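Local coordinates for protein trehalose monomycolate exporter MmpL3 (Mycobacterium tuberculosis, PDB 7NVH) that probably exports trehalose monomycolate, a mycolic-acid glycolipid, across the inner membrane as an RND-family transporter of Mycobacterium tuberculosis, at residues A[190-195]-A[678-683]; A[449-454]-A[510-515]; A[72-77]-A[125-130]. All blocks are in the same frame, centred on the assembly; numbering follows the deposited sequence.

Interaction 1. Residues A[190-195]-A[678-683]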
loop_
_atom_site.group_PDB
_atom_site.type_symbol
_atom_site.label_atom_id
_atom_site.label_comp_id
_atom_site.label_asym_id
_atom_site.label_seq_id
_atom_site.Cartn_x
_atom_site.Cartn_y
_atom_site.Cartn_z
ATOM N N PRO A 190 21.925 2.236 -5.891
ATOM C CA PRO A 190 23.157 2.965 -6.235
ATOM C C PRO A 190 22.989 4.472 -6.190
ATOM O O PRO A 190 23.917 5.181 -5.779
ATOM C CB PRO A 190 23.476 2.464 -7.649
ATOM C CG PRO A 190 22.174 2.035 -8.190
ATOM C CD PRO A 190 21.442 1.441 -7.033
ATOM N N LEU A 191 21.829 4.989 -6.594
ATOM C CA LEU A 191 21.601 6.427 -6.520
ATOM C C LEU A 191 21.531 6.919 -5.081
ATOM O O LEU A 191 22.073 7.988 -4.773
ATOM C CB LEU A 191 20.325 6.788 -7.277
ATOM C CG LEU A 191 20.049 8.274 -7.478
ATOM C CD1 LEU A 191 21.182 8.907 -8.263
ATOM C CD2 LEU A 191 18.732 8.471 -8.206
ATOM N N VAL A 192 20.894 6.158 -4.190
ATOM C CA VAL A 192 20.927 6.499 -2.773
ATOM C C VAL A 192 22.348 6.411 -2.233
ATOM O O VAL A 192 22.742 7.216 -1.383
ATOM C CB VAL A 192 19.961 5.597 -1.985
ATOM C CG1 VAL A 192 20.260 5.650 -0.499
ATOM C CG2 VAL A 192 18.526 6.018 -2.242
ATOM N N ALA A 193 23.144 5.455 -2.716
ATOM C CA ALA A 193 24.537 5.377 -2.292
ATOM C C ALA A 193 25.312 6.619 -2.710
ATOM O O ALA A 193 26.130 7.136 -1.943
ATOM C CB ALA A 193 25.189 4.119 -2.864
ATOM N N VAL A 194 25.071 7.113 -3.926
ATOM C CA VAL A 194 25.749 8.327 -4.375
ATOM C C VAL A 194 25.294 9.533 -3.561
ATOM O O VAL A 194 26.102 10.403 -3.210
ATOM C CB VAL A 194 25.532 8.547 -5.882
ATOM C CG1 VAL A 194 26.297 9.770 -6.345
ATOM C CG2 VAL A 194 25.993 7.333 -6.659
ATOM N N VAL A 195 23.999 9.608 -3.247
ATOM C CA VAL A 195 23.506 10.697 -2.405
ATOM C C VAL A 195 24.176 10.657 -1.037
ATOM O O VAL A 195 24.603 11.690 -0.502
ATOM C CB VAL A 195 21.974 10.631 -2.285
ATOM C CG1 VAL A 195 21.486 11.585 -1.213
ATOM C CG2 VAL A 195 21.328 10.958 -3.617
ATOM N N ALA A 678 15.151 13.672 2.962
ATOM C CA ALA A 678 14.046 13.874 2.035
ATOM C C ALA A 678 14.429 13.443 0.629
ATOM O O ALA A 678 13.632 12.806 -0.064
ATOM C CB ALA A 678 13.609 15.336 2.047
ATOM N N LEU A 679 15.645 13.775 0.191
ATOM C CA LEU A 679 16.092 13.338 -1.127
ATOM C C LEU A 679 16.175 11.821 -1.208
ATOM O O LEU A 679 15.818 11.227 -2.230
ATOM C CB LEU A 679 17.444 13.961 -1.465
ATOM C CG LEU A 679 17.447 15.460 -1.751
ATOM C CD1 LEU A 679 18.868 15.964 -1.921
ATOM C CD2 LEU A 679 16.621 15.757 -2.986
ATOM N N ILE A 680 16.648 11.176 -0.141
ATOM C CA ILE A 680 16.785 9.723 -0.147
ATOM C C ILE A 680 15.420 9.061 -0.280
ATOM O O ILE A 680 15.221 8.162 -1.110
ATOM C CB ILE A 680 17.520 9.253 1.121
ATOM C CG1 ILE A 680 19.030 9.396 0.936
ATOM C CG2 ILE A 680 17.153 7.818 1.456
ATOM C CD1 ILE A 680 19.828 9.042 2.164
ATOM N N VAL A 681 14.452 9.505 0.523
ATOM C CA VAL A 681 13.127 8.897 0.434
ATOM C C VAL A 681 12.449 9.260 -0.879
ATOM O O VAL A 681 11.691 8.458 -1.431
ATOM C CB VAL A 681 12.258 9.285 1.640
ATOM C CG1 VAL A 681 11.001 8.438 1.666
ATOM C CG2 VAL A 681 13.029 9.085 2.912
ATOM N N ALA A 682 12.706 10.459 -1.407
ATOM C CA ALA A 682 12.148 10.825 -2.701
ATOM C C ALA A 682 12.685 9.925 -3.802
ATOM O O ALA A 682 11.933 9.500 -4.680
ATOM C CB ALA A 682 12.451 12.290 -3.010
ATOM N N VAL A 683 13.983 9.620 -3.770
ATOM C CA VAL A 683 14.558 8.703 -4.750
ATOM C C VAL A 683 13.954 7.313 -4.600
ATOM O O VAL A 683 13.592 6.664 -5.592
ATOM C CB VAL A 683 16.090 8.669 -4.614
ATOM C CG1 VAL A 683 16.661 7.500 -5.387
ATOM C CG2 VAL A 683 16.690 9.973 -5.103
#
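L191 sets its CG anti to the backbone N (chi1 -171°) and V683 does the same with CG1 (chi1 167°), which brings the two branches across the gap between helices 176-200 and 671-689. The CD2 methyl of L191 comes within 3.6 Å of V683 CG1, the nearest approach of the two segments. V683 CG1 is also met by V192 CG2 at 3.9 Å, the valine branches lying alongside each other with reversed directions. One turn back from V683, I680 CG1 lies 3.9 Å from V195 CG1 and 4.2 Å from V192 CG1, the latter pair of side chains crossing at about a right angle.

No hydrogen bond spans the gap, and the side-chain contacts are all between aliphatic groups. The short axes stand 9.8 Å apart at closest approach and run at 170°, nearly antiparallel, with V192 and I680 closest in register. Burial is uneven: V192 and I680 are buried and both touch I250 of helix 248-265, whereas L191 lies on the surface, where it may face lipid. This is a lengthwise antiparallel helix pair joining the two MMPL family halves within the membrane bundle, as expected of the pseudo-symmetric RND permease fold.

Interaction 2. Residues A[449-454]-A[510-515]. With AV0 (Lauryl Maltose Neopentyl Glycol), chain B.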
loop_
_atom_site.group_PDB
_atom_site.type_symbol
_atom_site.label_atom_id
_atom_site.label_comp_id
_atom_site.label_asym_id
_atom_site.label_seq_id
_atom_site.Cartn_x
_atom_site.Cartn_y
_atom_site.Cartn_z
ATOM N N THR A 449 -19.450 -10.629 -17.670
ATOM C CA THR A 449 -20.574 -10.108 -16.914
ATOM C C THR A 449 -20.114 -9.774 -15.505
ATOM O O THR A 449 -19.235 -10.437 -14.947
ATOM C CB THR A 449 -21.732 -11.109 -16.865
ATOM O OG1 THR A 449 -21.228 -12.405 -16.527
ATOM C CG2 THR A 449 -22.428 -11.177 -18.211
ATOM N N ASN A 450 -20.713 -8.731 -14.935
ATOM C CA ASN A 450 -20.401 -8.265 -13.589
ATOM C C ASN A 450 -21.718 -8.201 -12.828
ATOM O O ASN A 450 -22.240 -7.109 -12.554
ATOM C CB ASN A 450 -19.701 -6.909 -13.622
ATOM C CG ASN A 450 -19.021 -6.581 -12.322
ATOM O OD1 ASN A 450 -19.042 -7.376 -11.389
ATOM N ND2 ASN A 450 -18.411 -5.405 -12.248
ATOM N N PRO A 451 -22.286 -9.348 -12.472
ATOM C CA PRO A 451 -23.664 -9.382 -11.982
ATOM C C PRO A 451 -23.778 -9.156 -10.481
ATOM O O PRO A 451 -22.813 -9.271 -9.723
ATOM C CB PRO A 451 -24.110 -10.802 -12.347
ATOM C CG PRO A 451 -22.869 -11.601 -12.190
ATOM C CD PRO A 451 -21.721 -10.704 -12.594
ATOM N N LEU A 452 -24.997 -8.824 -10.070
ATOM C CA LEU A 452 -25.384 -8.791 -8.668
ATOM C C LEU A 452 -26.181 -10.051 -8.369
ATOM O O LEU A 452 -27.098 -10.397 -9.117
ATOM C CB LEU A 452 -26.220 -7.551 -8.352
ATOM C CG LEU A 452 -25.487 -6.218 -8.228
ATOM C CD1 LEU A 452 -26.479 -5.098 -7.987
ATOM C CD2 LEU A 452 -24.466 -6.276 -7.109
ATOM N N THR A 453 -25.834 -10.732 -7.283
ATOM C CA THR A 453 -26.392 -12.040 -6.973
ATOM C C THR A 453 -27.248 -11.970 -5.717
ATOM O O THR A 453 -26.792 -11.489 -4.675
ATOM C CB THR A 453 -25.282 -13.073 -6.788
ATOM O OG1 THR A 453 -24.720 -12.938 -5.478
ATOM C CG2 THR A 453 -24.192 -12.868 -7.820
ATOM N N LEU A 454 -28.482 -12.453 -5.819
ATOM C CA LEU A 454 -29.368 -12.612 -4.674
ATOM C C LEU A 454 -29.290 -14.058 -4.211
ATOM O O LEU A 454 -29.572 -14.973 -4.990
ATOM C CB LEU A 454 -30.809 -12.255 -5.030
ATOM C CG LEU A 454 -31.085 -10.940 -5.751
ATOM C CD1 LEU A 454 -32.484 -10.963 -6.334
ATOM C CD2 LEU A 454 -30.920 -9.770 -4.805
ATOM N N VAL A 510 -29.340 -19.197 -5.752
ATOM C CA VAL A 510 -28.828 -17.866 -6.048
ATOM C C VAL A 510 -29.220 -17.474 -7.466
ATOM O O VAL A 510 -29.078 -18.269 -8.401
ATOM C CB VAL A 510 -27.302 -17.787 -5.836
ATOM C CG1 VAL A 510 -26.581 -18.745 -6.735
ATOM C CG2 VAL A 510 -26.806 -16.380 -6.094
ATOM N N LEU A 511 -29.754 -16.265 -7.611
ATOM C CA LEU A 511 -30.069 -15.646 -8.889
ATOM C C LEU A 511 -29.063 -14.535 -9.156
ATOM O O LEU A 511 -28.344 -14.101 -8.258
ATOM C CB LEU A 511 -31.492 -15.082 -8.886
ATOM C CG LEU A 511 -32.592 -15.958 -8.290
ATOM C CD1 LEU A 511 -33.920 -15.233 -8.336
ATOM C CD2 LEU A 511 -32.684 -17.280 -9.017
ATOM N N GLN A 512 -29.013 -14.067 -10.402
ATOM C CA GLN A 512 -28.051 -13.022 -10.727
ATOM C C GLN A 512 -28.449 -12.291 -12.001
ATOM O O GLN A 512 -28.936 -12.904 -12.952
ATOM C CB GLN A 512 -26.641 -13.601 -10.877
ATOM C CG GLN A 512 -26.533 -14.738 -11.868
ATOM C CD GLN A 512 -25.188 -15.423 -11.814
ATOM O OE1 GLN A 512 -24.350 -15.102 -10.973
ATOM N NE2 GLN A 512 -24.967 -16.367 -12.717
ATOM N N ASN A 513 -28.245 -10.974 -11.995
ATOM C CA ASN A 513 -28.249 -10.144 -13.192
ATOM C C ASN A 513 -27.149 -9.105 -13.090
ATOM O O ASN A 513 -26.797 -8.656 -11.997
ATOM C CB ASN A 513 -29.567 -9.397 -13.421
ATOM C CG ASN A 513 -30.462 -10.080 -14.417
ATOM O OD1 ASN A 513 -30.074 -11.060 -15.051
ATOM N ND2 ASN A 513 -31.653 -9.531 -14.608
ATOM N N GLY A 514 -26.618 -8.720 -14.240
ATOM C CA GLY A 514 -25.815 -7.523 -14.312
ATOM C C GLY A 514 -26.693 -6.298 -14.427
ATOM O O GLY A 514 -27.887 -6.377 -14.706
ATOM N N LEU A 515 -26.090 -5.137 -14.205
ATOM C CA LEU A 515 -26.828 -3.885 -14.246
ATOM C C LEU A 515 -26.153 -2.926 -15.211
ATOM O O LEU A 515 -24.926 -2.785 -15.200
ATOM C CB LEU A 515 -26.947 -3.258 -12.848
ATOM C CG LEU A 515 -25.746 -2.607 -12.162
ATOM C CD1 LEU A 515 -26.221 -1.761 -11.001
ATOM C CD2 LEU A 515 -24.752 -3.646 -11.682
HETATM C C1 AV0 B . -10.649 -11.481 -6.773
HETATM O O1 AV0 B . -10.189 -10.381 -7.481
HETATM C C2 AV0 B . -10.136 -11.442 -5.347
HETATM O O2 AV0 B . -8.708 -11.471 -5.370
HETATM C C3 AV0 B . -10.636 -12.612 -4.557
HETATM O O3 AV0 B . -10.274 -12.388 -3.165
HETATM C C4 AV0 B . -12.109 -12.821 -4.652
HETATM O O4 AV0 B . -12.431 -14.192 -4.223
HETATM C C5 AV0 B . -12.675 -12.656 -6.065
HETATM O O5 AV0 B . -12.132 -11.478 -6.786
HETATM C C6 AV0 B . -14.159 -12.512 -5.975
HETATM O O6 AV0 B . -14.554 -11.364 -6.684
HETATM C CAA AV0 B . 0.312 -6.767 -6.221
HETATM C CAB AV0 B . -13.901 -13.576 -19.199
HETATM O OAI AV0 B . -11.674 -11.883 -0.841
HETATM O OAJ AV0 B . -17.871 -5.678 -17.060
HETATM O OAL AV0 B . -13.640 -2.833 -10.734
HETATM O OAN AV0 B . -15.777 -7.353 -13.670
HETATM O OAP AV0 B . -13.528 -8.953 -13.147
HETATM O OAQ AV0 B . -15.966 -13.973 -1.052
HETATM O OAR AV0 B . -18.216 -2.668 -15.552
HETATM O OAS AV0 B . -12.984 -15.939 -0.375
HETATM O OAT AV0 B . -16.391 -0.793 -14.338
HETATM O OAU AV0 B . -14.894 -15.265 -3.415
HETATM O OAV AV0 B . -14.423 -2.015 -12.780
HETATM C CAW AV0 B . -0.840 -7.594 -6.763
HETATM C CAX AV0 B . -12.700 -12.598 -19.003
HETATM C CAY AV0 B . -1.825 -7.890 -5.643
HETATM C CAZ AV0 B . -12.767 -11.967 -17.584
HETATM C CBA AV0 B . -3.130 -8.416 -6.242
HETATM C CBB AV0 B . -11.613 -10.950 -17.432
HETATM C CBC AV0 B . -3.625 -7.437 -7.324
HETATM C CBD AV0 B . -11.748 -10.180 -16.081
HETATM C CBE AV0 B . -5.113 -7.757 -7.676
HETATM C CBF AV0 B . -10.386 -9.545 -15.732
HETATM C CBG AV0 B . -5.245 -9.274 -8.127
HETATM C CBH AV0 B . -10.470 -8.853 -14.319
HETATM C CBI AV0 B . -6.704 -9.778 -7.819
HETATM C CBJ AV0 B . -9.185 -9.196 -13.508
HETATM C CBK AV0 B . -7.588 -9.723 -9.143
HETATM C CBL AV0 B . -9.295 -8.600 -12.061
HETATM C CBM AV0 B . -12.544 -12.823 -0.251
HETATM C CBN AV0 B . -16.768 -4.805 -17.048
HETATM C CBP AV0 B . -14.177 -4.098 -10.423
HETATM C CBQ AV0 B . -8.745 -8.652 -8.978
HETATM C CBR AV0 B . -9.713 -9.745 -11.077
HETATM C CBS AV0 B . -10.741 -10.321 -8.809
HETATM C CBT AV0 B . -11.127 -7.974 -9.821
HETATM O OBV AV0 B . -12.159 -8.371 -10.747
HETATM O OBX AV0 B . -12.985 -6.177 -10.701
HETATM O OBY AV0 B . -13.440 -12.951 -2.501
HETATM O OBZ AV0 B . -15.099 -4.688 -15.292
HETATM O OCB AV0 B . -15.508 -4.609 -13.000
HETATM C CCC AV0 B . -13.796 -12.930 -1.065
HETATM C CCD AV0 B . -16.488 -4.354 -15.627
HETATM C CCF AV0 B . -13.696 -5.113 -11.433
HETATM C CCH AV0 B . -14.550 -6.819 -13.059
HETATM C CCJ AV0 B . -12.673 -7.349 -11.540
HETATM C CCL AV0 B . -13.914 -7.876 -12.270
HETATM C CCM AV0 B . -10.064 -9.169 -9.674
HETATM C CCN AV0 B . -14.599 -14.161 -0.631
HETATM C CCO AV0 B . -16.785 -2.857 -15.516
HETATM C CCQ AV0 B . -14.902 -5.647 -12.208
HETATM C CCR AV0 B . -12.793 -14.220 -2.871
HETATM C CCS AV0 B . -14.687 -4.114 -13.991
HETATM C CCT AV0 B . -14.121 -15.456 -1.176
HETATM C CCU AV0 B . -16.262 -2.254 -14.258
HETATM C CCV AV0 B . -13.718 -15.398 -2.604
HETATM C CCW AV0 B . -14.859 -2.597 -14.033
#
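Paired central strands of a four-stranded antiparallel sheet meet where L452 to L454 run alongside L511 to N513. The backbone ladder has two hydrogen-bonded pairs. In the first, L452 N donates to N513 O at 2.6 Å, with an N-H...O angle of 163°, and N513 N returns a longer bond of 3.2 Å to L452 O. In the second, L511 N reaches L454 O at 2.9 Å, whereas the return bond from L454 N to L511 O is more bent, at 139°. Between them T453 faces Q512 as a non-hydrogen-bonded pair, where the CA of Q512 makes a CA-H...O contact with L452 O at 3.2 Å.

T453 and Q512 share one face of the sheet. Q512 has CG between its backbone N and carbonyl carbon (chi1 54°) and is extended beyond it, which carries OE1 past T453 CG2, 3.9 Å away, to the CG of P451. V510 CG2 reaches T453 CB at 3.7 Å. L452, L454 and L511 occupy the other face; there L454 touches A476 and L511 touches I469 of helix 466-476, while L452 CD1 meets L515 CD2 at 4.3 Å.

Next to P451 in the chain, N450 belongs to the pocket of the bound detergent, lauryl maltose neopentyl glycol, its ND2 lying 3.1 Å from the ligand OCB. The sheet order, 494-495, 508-514, 451-457, 540-543, with helix 466-476 after the first strand in sequence and helix 521-528 after the third, is that of the ferredoxin-like alpha/beta subdomains typical of RND porter domains.

Interaction 3. Residues A[72-77]-A[125-130]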
loop_
_atom_site.group_PDB
_atom_site.type_symbol
_atom_site.label_atom_id
_atom_site.label_comp_id
_atom_site.label_asym_id
_atom_site.label_seq_id
_atom_site.Cartn_x
_atom_site.Cartn_y
_atom_site.Cartn_z
ATOM N N ILE A 72 -7.451 -16.202 -27.433
ATOM C CA ILE A 72 -8.036 -15.695 -28.667
ATOM C C ILE A 72 -7.207 -16.193 -29.841
ATOM O O ILE A 72 -6.009 -15.907 -29.933
ATOM C CB ILE A 72 -8.102 -14.164 -28.657
ATOM C CG1 ILE A 72 -9.013 -13.680 -27.534
ATOM C CG2 ILE A 72 -8.616 -13.659 -29.982
ATOM C CD1 ILE A 72 -8.924 -12.199 -27.301
ATOM N N PHE A 73 -7.843 -16.926 -30.744
ATOM C CA PHE A 73 -7.179 -17.476 -31.915
ATOM C C PHE A 73 -7.573 -16.689 -33.157
ATOM O O PHE A 73 -8.716 -16.246 -33.286
ATOM C CB PHE A 73 -7.528 -18.953 -32.084
ATOM C CG PHE A 73 -6.935 -19.830 -31.026
ATOM C CD1 PHE A 73 -7.667 -20.178 -29.910
ATOM C CD2 PHE A 73 -5.641 -20.295 -31.142
ATOM C CE1 PHE A 73 -7.122 -20.979 -28.933
ATOM C CE2 PHE A 73 -5.091 -21.095 -30.169
ATOM C CZ PHE A 73 -5.832 -21.436 -29.063
ATOM N N GLN A 74 -6.619 -16.514 -34.065
ATOM C CA GLN A 74 -6.801 -15.695 -35.251
ATOM C C GLN A 74 -6.640 -16.547 -36.502
ATOM O O GLN A 74 -5.840 -17.484 -36.536
ATOM C CB GLN A 74 -5.803 -14.528 -35.260
ATOM C CG GLN A 74 -5.751 -13.740 -36.556
ATOM C CD GLN A 74 -5.267 -12.322 -36.355
ATOM O OE1 GLN A 74 -4.758 -11.973 -35.292
ATOM N NE2 GLN A 74 -5.428 -11.493 -37.379
ATOM N N ALA A 75 -7.406 -16.204 -37.538
ATOM C CA ALA A 75 -7.417 -16.969 -38.772
ATOM C C ALA A 75 -6.061 -16.888 -39.475
ATOM O O ALA A 75 -5.262 -15.990 -39.202
ATOM C CB ALA A 75 -8.524 -16.455 -39.687
ATOM N N PRO A 76 -5.772 -17.834 -40.381
ATOM C CA PRO A 76 -4.441 -17.907 -41.015
ATOM C C PRO A 76 -4.196 -16.824 -42.063
ATOM O O PRO A 76 -3.777 -17.103 -43.190
ATOM C CB PRO A 76 -4.453 -19.307 -41.642
ATOM C CG PRO A 76 -5.466 -20.062 -40.911
ATOM C CD PRO A 76 -6.528 -19.082 -40.565
ATOM N N ALA A 77 -4.445 -15.568 -41.688
ATOM C CA ALA A 77 -4.099 -14.405 -42.509
ATOM C C ALA A 77 -4.679 -14.529 -43.922
ATOM O O ALA A 77 -3.965 -14.678 -44.914
ATOM C CB ALA A 77 -2.579 -14.205 -42.553
ATOM N N LYS A 125 -16.121 -14.442 -38.773
ATOM C CA LYS A 125 -15.388 -15.697 -38.623
ATOM C C LYS A 125 -13.901 -15.495 -38.903
ATOM O O LYS A 125 -13.326 -16.092 -39.810
ATOM C CB LYS A 125 -15.970 -16.787 -39.529
ATOM C CG LYS A 125 -17.377 -17.228 -39.168
ATOM C CD LYS A 125 -17.494 -17.575 -37.702
ATOM C CE LYS A 125 -18.767 -18.345 -37.442
ATOM N NZ LYS A 125 -19.043 -19.297 -38.551
ATOM N N LYS A 126 -13.287 -14.620 -38.115
ATOM C CA LYS A 126 -11.846 -14.440 -38.189
ATOM C C LYS A 126 -11.185 -14.346 -36.825
ATOM O O LYS A 126 -9.957 -14.262 -36.761
ATOM C CB LYS A 126 -11.495 -13.196 -39.016
ATOM C CG LYS A 126 -11.623 -13.422 -40.509
ATOM C CD LYS A 126 -11.158 -12.225 -41.305
ATOM C CE LYS A 126 -11.278 -12.502 -42.791
ATOM N NZ LYS A 126 -12.691 -12.769 -43.172
ATOM N N TYR A 127 -11.951 -14.359 -35.743
ATOM C CA TYR A 127 -11.408 -14.440 -34.400
ATOM C C TYR A 127 -12.282 -15.393 -33.605
ATOM O O TYR A 127 -13.504 -15.400 -33.766
ATOM C CB TYR A 127 -11.375 -13.072 -33.715
ATOM C CG TYR A 127 -10.153 -12.245 -34.026
ATOM C CD1 TYR A 127 -9.129 -12.113 -33.107
ATOM C CD2 TYR A 127 -10.039 -11.574 -35.232
ATOM C CE1 TYR A 127 -8.017 -11.353 -33.385
ATOM C CE2 TYR A 127 -8.933 -10.813 -35.519
ATOM C CZ TYR A 127 -7.926 -10.704 -34.593
ATOM O OH TYR A 127 -6.817 -9.942 -34.875
ATOM N N THR A 128 -11.654 -16.198 -32.756
ATOM C CA THR A 128 -12.387 -17.102 -31.887
ATOM C C THR A 128 -11.572 -17.312 -30.625
ATOM O O THR A 128 -10.360 -17.096 -30.606
ATOM C CB THR A 128 -12.677 -18.440 -32.569
ATOM O OG1 THR A 128 -13.368 -19.300 -31.658
ATOM C CG2 THR A 128 -11.385 -19.103 -32.990
ATOM N N PHE A 129 -12.251 -17.732 -29.565
ATOM C CA PHE A 129 -11.583 -17.959 -28.297
ATOM C C PHE A 129 -12.152 -19.200 -27.633
ATOM O O PHE A 129 -13.287 -19.604 -27.897
ATOM C CB PHE A 129 -11.710 -16.749 -27.363
ATOM C CG PHE A 129 -13.040 -16.637 -26.685
ATOM C CD1 PHE A 129 -13.162 -16.893 -25.333
ATOM C CD2 PHE A 129 -14.163 -16.259 -27.390
ATOM C CE1 PHE A 129 -14.380 -16.783 -24.705
ATOM C CE2 PHE A 129 -15.381 -16.146 -26.763
ATOM C CZ PHE A 129 -15.489 -16.409 -25.422
ATOM N N VAL A 130 -11.338 -19.810 -26.777
ATOM C CA VAL A 130 -11.753 -20.936 -25.958
ATOM C C VAL A 130 -11.463 -20.590 -24.509
ATOM O O VAL A 130 -10.542 -19.827 -24.205
ATOM C CB VAL A 130 -11.043 -22.246 -26.358
ATOM C CG1 VAL A 130 -11.354 -22.596 -27.797
ATOM C CG2 VAL A 130 -9.549 -22.120 -26.154
#
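F73 and T128 form the hydrogen-bonded pair at the middle of this antiparallel ladder, satisfying each other's backbone. F73 N donates to T128 O at 167°, the modelled 2.5 Å being no sign of unusual strength at this resolution, and T128 N donates to F73 O at 3.0 Å. Past the strand, A75 N gives a longer bond, 3.3 Å, to K126 O. V130 with A71 carries the same ladder on beyond F129, while I72 bonds with K162 of the neighbouring strand 162-164.

Of the side-chain polar groups, T128 OG1 is hydrogen-bonded to the carbonyl of M120, and K125 NZ to the hydroxyl of Y111. Q74 runs alongside Y127 with its CB and CG over one face of the ring, the amide turned 41° from the ring plane and OE1 2.9 Å from Y127 OH. I72 places CG2 at the edge of the same ring, 3.5 Å from CD1. Across the sheet, V130 CG2 meets the edge of the F73 ring.

The two faces have different neighbours. F73 and V130 pack on helix 84-94, which follows strand 70-74, while I72, Y127 and F129 lie against helix 434-443, with F129 meeting F440 edge-to-face, so the sheet is held between a helix of each MMPL half.

Interactions 2 and 3 pair equivalent elements: in each, the first and third strands of a 2-3-1-4 sheet run antiparallel, one such sheet in each MMPL half, consistent with duplicated porter subdomains. Their centres are 30 Å apart and their nearest atoms about 10 Å. Interaction 1 lies 50 Å, centre to centre, from both and joins the two halves directly, helix to helix. Chemistry follows place: the strand pairs rest on backbone hydrogen bonds with mixed polar and apolar side chains, whereas 190-195 and 678-683 meet chiefly through aliphatic carbons, with no hydrogen bond between them. All three are partly buried; interaction 1 reaches the surface at L191, while interaction 2 borders the detergent pocket through N450.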